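Local coordinates for protein Ika8 (Synthetic construct, PDB 6G6O) that forms a computationally designed, symmetrical eight-bladed beta-propeller of the WD40 type and has no natural function assigned to it, at residues G93-I98 against T116-D121; D132-E137 against D154-V159. All blocks are in the same frame, centred on the assembly; numbering follows the deposited sequence. Where two conformers were deposited one is given.

Interaction 1: G93-I98 against T116-D121; sequences GHQSAI and TIKVWD
His94 and Lys118 bring the loop 93-98 onto the strand 117-121, with Thr116 and Trp120 engaging it on the flanks. Two direct hydrogen bonds cross the contact. His94 ND1 donates to Thr116 OG1 over 3.0 Å; the N-H...O angle of 159° and the position of the oxygen almost exactly in the ring plane mark a well-aimed bond. Thr116 gains this reach because its OG1 sits between the backbone N and the carbonyl carbon (chi1 45°), which turns the hydroxyl to the ring. The second bond runs from Lys118 NZ to Gly93 O at 2.9 Å, the ammonium lying well off the carbonyl plane. A water adds a bridge, accepting from Gln95 N and donating to Thr116 OG1 at 2.9 Å.

Between its backbone and the ammonium, the extended chain of Lys118 runs across one face of the imidazole. Its CD stands 4.0 Å from the centroid of the His94 ring and 13° off the ring normal, a CH-pi contact, while Lys118 CB approaches His94 NE2 to 3.5 Å. Packing at Gly93 is close too: Trp120 CH2 lies 3.2 Å from Gly93 N, the indole meeting the backbone obliquely.

Three of these side chains also bond outside the two segments. Ser110 OG bonds both His94 NE2 and Trp120 NE1, and Asp114 OD1 bonds Thr116 OG1. With a phenylalanine at His94, both ring nitrogens are gone, and the line of bonds would probably be cut in the middle, Ser110 keeping Trp120 and Thr116 keeping Asp114 and the water. The chain Trp120-Ser110-His94-Thr116-Asp114 is consistent with the Trp-Ser/Thr-His-Asp hydrogen-bond tetrad of WD40 blades, here with a threonine hydroxyl between histidine and aspartate.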
loop_
_atom_site.group_PDB
_atom_site.type_symbol
_atom_site.label_atom_id
_atom_site.label_comp_id
_atom_site.label_asym_id
_atom_site.label_seq_id
_atom_site.Cartn_x
_atom_site.Cartn_y
_atom_site.Cartn_z
ATOM N N GLY A 93 17.281 7.878 7.690
ATOM C CA GLY A 93 16.766 7.386 6.434
ATOM C C GLY A 93 17.775 6.510 5.707
ATOM O O GLY A 93 18.849 6.180 6.209
ATOM N N HIS A 94 17.399 6.138 4.491
ATOM C CA HIS A 94 18.229 5.297 3.643
ATOM C C HIS A 94 19.037 6.146 2.673
ATOM O O HIS A 94 18.745 7.322 2.442
ATOM C CB HIS A 94 17.375 4.300 2.856
ATOM C CG HIS A 94 16.638 3.318 3.709
ATOM N ND1 HIS A 94 16.810 1.956 3.590
ATOM C CD2 HIS A 94 15.713 3.496 4.682
ATOM C CE1 HIS A 94 16.026 1.337 4.454
ATOM N NE2 HIS A 94 15.351 2.249 5.129
ATOM N N GLN A 95 20.065 5.525 2.101
ATOM C CA GLN A 95 20.881 6.155 1.076
ATOM C C GLN A 95 20.290 6.003 -0.319
ATOM O O GLN A 95 20.774 6.649 -1.255
ATOM C CB GLN A 95 22.301 5.574 1.098
ATOM C CG GLN A 95 23.143 6.007 2.295
ATOM C CD GLN A 95 22.679 5.388 3.602
ATOM O OE1 GLN A 95 22.149 4.276 3.623
ATOM N NE2 GLN A 95 22.872 6.110 4.700
ATOM N N SER A 96 19.266 5.175 -0.477
ATOM C CA SER A 96 18.584 4.962 -1.745
ATOM C C SER A 96 17.101 5.284 -1.580
ATOM O O SER A 96 16.627 5.591 -0.485
ATOM C CB SER A 96 18.794 3.528 -2.237
ATOM O OG SER A 96 17.800 2.659 -1.729
ATOM N N ALA A 97 16.365 5.197 -2.685
ATOM C CA ALA A 97 14.972 5.628 -2.698
ATOM C C ALA A 97 14.118 4.768 -1.776
ATOM O O ALA A 97 14.140 3.535 -1.855
ATOM C CB ALA A 97 14.422 5.575 -4.125
ATOM N N ILE A 98 13.360 5.428 -0.899
ATOM C CA ILE A 98 12.382 4.729 -0.075
ATOM C C ILE A 98 11.290 4.163 -0.971
ATOM O O ILE A 98 10.663 4.894 -1.749
ATOM C CB ILE A 98 11.793 5.672 0.984
ATOM C CG1 ILE A 98 12.901 6.252 1.863
ATOM C CG2 ILE A 98 10.758 4.943 1.828
ATOM C CD1 ILE A 98 13.805 5.207 2.468
ATOM N N THR A 116 17.763 -2.476 1.154
ATOM C CA THR A 116 17.988 -2.312 2.582
ATOM C C THR A 116 16.673 -2.126 3.325
ATOM O O THR A 116 15.736 -1.502 2.820
ATOM C CB THR A 116 18.907 -1.119 2.840
ATOM O OG1 THR A 116 18.482 -0.006 2.044
ATOM C CG2 THR A 116 20.343 -1.470 2.482
ATOM N N ILE A 117 16.609 -2.678 4.532
ATOM C CA ILE A 117 15.455 -2.547 5.411
ATOM C C ILE A 117 15.944 -2.028 6.753
ATOM O O ILE A 117 16.845 -2.620 7.358
ATOM C CB ILE A 117 14.711 -3.883 5.589
ATOM C CG1 ILE A 117 14.352 -4.487 4.234
ATOM C CG2 ILE A 117 13.465 -3.686 6.428
ATOM C CD1 ILE A 117 13.863 -5.910 4.323
ATOM N N LYS A 118 15.363 -0.927 7.212
ATOM C CA LYS A 118 15.747 -0.320 8.475
ATOM C C LYS A 118 14.542 -0.245 9.399
ATOM O O LYS A 118 13.400 -0.119 8.950
ATOM C CB LYS A 118 16.341 1.078 8.269
ATOM C CG LYS A 118 17.701 1.076 7.584
ATOM C CD LYS A 118 18.352 2.444 7.659
ATOM C CE LYS A 118 19.661 2.486 6.891
ATOM N NZ LYS A 118 20.327 3.810 7.026
ATOM N N VAL A 119 14.812 -0.328 10.699
ATOM C CA VAL A 119 13.787 -0.329 11.735
ATOM C C VAL A 119 14.081 0.825 12.679
ATOM O O VAL A 119 15.168 0.888 13.270
ATOM C CB VAL A 119 13.745 -1.664 12.493
ATOM C CG1 VAL A 119 12.890 -1.540 13.739
ATOM C CG2 VAL A 119 13.224 -2.769 11.591
ATOM N N TRP A 120 13.120 1.733 12.824
ATOM C CA TRP A 120 13.297 2.937 13.618
ATOM C C TRP A 120 12.373 2.920 14.829
ATOM O O TRP A 120 11.331 2.261 14.839
ATOM C CB TRP A 120 13.027 4.199 12.788
ATOM C CG TRP A 120 13.663 4.194 11.431
ATOM C CD1 TRP A 120 13.126 3.706 10.275
ATOM C CD2 TRP A 120 14.952 4.715 11.084
ATOM N NE1 TRP A 120 14.001 3.884 9.232
ATOM C CE2 TRP A 120 15.131 4.502 9.702
ATOM C CE3 TRP A 120 15.974 5.336 11.808
ATOM C CZ2 TRP A 120 16.289 4.889 9.030
ATOM C CZ3 TRP A 120 17.123 5.720 11.140
ATOM C CH2 TRP A 120 17.271 5.494 9.766
ATOM N N ASP A 121 12.781 3.658 15.857
ATOM C CA ASP A 121 11.967 3.911 17.041
ATOM C C ASP A 121 11.510 5.362 16.961
ATOM O O ASP A 121 12.324 6.281 17.097
ATOM C CB ASP A 121 12.764 3.641 18.317
ATOM C CG ASP A 121 11.940 3.834 19.582
ATOM O OD1 ASP A 121 10.722 4.096 19.483
ATOM O OD2 ASP A 121 12.515 3.720 20.685
HETATM O O HOH W 1 20.261 2.311 1.856
#

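Interaction 2: D132-E137 against D154-V159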
loop_
_atom_site.group_PDB
_atom_site.type_symbol
_atom_site.label_atom_id
_atom_site.label_comp_id
_atom_site.label_asym_id
_atom_site.label_seq_id
_atom_site.Cartn_x
_atom_site.Cartn_y
_atom_site.Cartn_z
ATOM N N ASP A 132 20.881 -5.523 5.487
ATOM C CA ASP A 132 20.886 -5.426 4.034
ATOM C C ASP A 132 19.595 -5.949 3.424
ATOM O O ASP A 132 19.248 -5.556 2.305
ATOM C CB ASP A 132 22.083 -6.188 3.463
ATOM C CG ASP A 132 23.402 -5.715 4.040
ATOM O OD1 ASP A 132 23.799 -4.565 3.756
ATOM O OD2 ASP A 132 24.039 -6.493 4.783
ATOM N N GLY A 133 18.882 -6.824 4.130
ATOM C CA GLY A 133 17.601 -7.322 3.671
ATOM C C GLY A 133 17.670 -8.100 2.374
ATOM O O GLY A 133 18.018 -9.284 2.368
ATOM N N HIS A 134 17.346 -7.440 1.270
ATOM C CA HIS A 134 17.284 -8.074 -0.037
ATOM C C HIS A 134 18.366 -7.515 -0.952
ATOM O O HIS A 134 18.874 -6.409 -0.753
ATOM C CB HIS A 134 15.907 -7.870 -0.681
ATOM C CG HIS A 134 14.764 -8.320 0.176
ATOM N ND1 HIS A 134 14.007 -9.433 -0.120
ATOM C CD2 HIS A 134 14.248 -7.808 1.317
ATOM C CE1 HIS A 134 13.075 -9.588 0.803
ATOM N NE2 HIS A 134 13.199 -8.615 1.688
ATOM N N GLN A 135 18.722 -8.313 -1.961
ATOM C CA GLN A 135 19.562 -7.861 -3.062
ATOM C C GLN A 135 18.738 -7.322 -4.221
ATOM O O GLN A 135 19.152 -7.429 -5.383
ATOM C CB GLN A 135 20.471 -8.996 -3.535
ATOM C CG GLN A 135 21.503 -9.431 -2.511
ATOM C CD GLN A 135 22.500 -10.414 -3.086
ATOM O OE1 GLN A 135 22.183 -11.585 -3.298
ATOM N NE2 GLN A 135 23.713 -9.943 -3.348
ATOM N N SER A 136 17.573 -6.753 -3.926
ATOM C CA SER A 136 16.648 -6.272 -4.938
ATOM C C SER A 136 15.727 -5.258 -4.283
ATOM O O SER A 136 15.576 -5.233 -3.058
ATOM C CB SER A 136 15.843 -7.422 -5.554
ATOM O OG SER A 136 15.129 -6.998 -6.701
ATOM N N GLU A 137 15.109 -4.427 -5.117
ATOM C CA GLU A 137 14.233 -3.372 -4.625
ATOM C C GLU A 137 13.096 -3.958 -3.798
ATOM O O GLU A 137 12.358 -4.827 -4.268
ATOM C CB GLU A 137 13.677 -2.571 -5.800
ATOM C CG GLU A 137 12.770 -1.429 -5.393
ATOM C CD GLU A 137 12.248 -0.657 -6.583
ATOM O OE1 GLU A 137 11.033 -0.372 -6.618
ATOM O OE2 GLU A 137 13.053 -0.342 -7.484
ATOM N N ASP A 154 12.742 -9.306 -6.989
ATOM C CA ASP A 154 13.241 -10.556 -7.547
ATOM C C ASP A 154 12.430 -11.767 -7.109
ATOM O O ASP A 154 12.767 -12.892 -7.492
ATOM C CB ASP A 154 14.716 -10.758 -7.176
ATOM C CG ASP A 154 14.966 -10.674 -5.680
ATOM O OD1 ASP A 154 13.991 -10.598 -4.904
ATOM O OD2 ASP A 154 16.149 -10.678 -5.277
ATOM N N GLY A 155 11.377 -11.570 -6.320
ATOM C CA GLY A 155 10.541 -12.662 -5.873
ATOM C C GLY A 155 10.878 -13.213 -4.508
ATOM O O GLY A 155 10.197 -14.137 -4.050
ATOM N N THR A 156 11.900 -12.680 -3.844
ATOM C CA THR A 156 12.283 -13.166 -2.528
ATOM C C THR A 156 11.367 -12.590 -1.457
ATOM O O THR A 156 10.943 -11.433 -1.534
ATOM C CB THR A 156 13.735 -12.798 -2.224
ATOM O OG1 THR A 156 13.913 -11.385 -2.381
ATOM C CG2 THR A 156 14.678 -13.527 -3.168
ATOM N N VAL A 157 11.053 -13.413 -0.459
ATOM C CA VAL A 157 10.234 -13.019 0.680
ATOM C C VAL A 157 10.938 -13.484 1.946
ATOM O O VAL A 157 11.293 -14.662 2.064
ATOM C CB VAL A 157 8.814 -13.612 0.604
ATOM C CG1 VAL A 157 7.979 -13.141 1.780
ATOM C CG2 VAL A 157 8.144 -13.237 -0.712
ATOM N N LYS A 158 11.141 -12.565 2.887
ATOM C CA LYS A 158 11.869 -12.857 4.113
ATOM C C LYS A 158 11.027 -12.472 5.323
ATOM O O LYS A 158 10.130 -11.630 5.244
ATOM C CB LYS A 158 13.220 -12.126 4.153
ATOM C CG LYS A 158 14.107 -12.395 2.945
ATOM C CD LYS A 158 15.537 -11.946 3.193
ATOM C CE LYS A 158 16.350 -11.941 1.907
ATOM N NZ LYS A 158 16.272 -13.235 1.177
ATOM N N VAL A 159 11.332 -13.109 6.452
ATOM C CA VAL A 159 10.648 -12.863 7.716
ATOM C C VAL A 159 11.701 -12.589 8.779
ATOM O O VAL A 159 12.525 -13.462 9.077
ATOM C CB VAL A 159 9.760 -14.048 8.133
ATOM C CG1 VAL A 159 9.072 -13.748 9.456
ATOM C CG2 VAL A 159 8.735 -14.359 7.053
HETATM O O HOH W 2 17.296 -10.765 -2.353
#
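A carbon, not the ammonium, of Lys158 makes the close approach to Gly133 O: CE is 3.2 Å away, whereas NZ stays 4.5 Å from the same Gly133 oxygen. The cause is the bend at the end of the lysine chain (chi4 -52°), which swings the nitrogen aside from the carbonyl. The same methylene serves the neighbouring ring, for Lys158 CE lies 4.2 Å from the centroid of His134 and 19° off its normal, over one face in a CH-pi contact. Lys158 CG adds a touch at the rim, close to His134 CE1.

At the ring edge the interaction is polar. His134 ND1 donates to Thr156 OG1 over 3.0 Å, with an N-H...O angle of 165° and the oxygen close to the imidazole plane. Thr156 OG1 passes the bond on, donating to Asp154 OD1 at 2.6 Å on the syn side of the carboxylate. Asp154 OD1 accepts Thr156 N as well, from well above the carboxylate plane. This backbone bond defines an Asx turn, and with two donors on one oxygen the carboxylate is held against rotation.

Asp154 OD2 faces the loop instead. It rests 3.3 Å from Ser136 CB, a van der Waals contact of oxygen on carbon, and receives a hydrogen bond from a water that in turn accepts from Gln135 N at 2.9 Å. The aspartate therefore reaches the histidine loop by two polar routes, through the threonine hydroxyl and through the water, besides its direct packing on Ser136.

Ser150, on strand 147-152, takes up His134 NE2 and so fixes the far side of the ring. Histidine joined to a serine on the second strand and, by way of threonine, to an aspartate in the turn before the third is consistent with the hydrogen-bond network characteristic of WD40 blades.

From the N terminus, strand 87-88 runs into the loop 93-98, the chain passes through strands 98-104 and 107-112, and interaction 1 closes the excursion at 116-121. Strand 127-131 then completes that four-stranded sheet as one of its two outermost strands and leads into 132-137. Two more strands, 138-144 and 147-152, follow before interaction 2 closes at 154-159. The contacts are thus in series, neither nesting nor crossing, and each pins a connection between blades onto the third strand of the blade it enters. Their centres lie about 14 Å apart, and they touch directly where Ile117 CD1 packs 3.6 Å from His134 CD2, joining two successive blades.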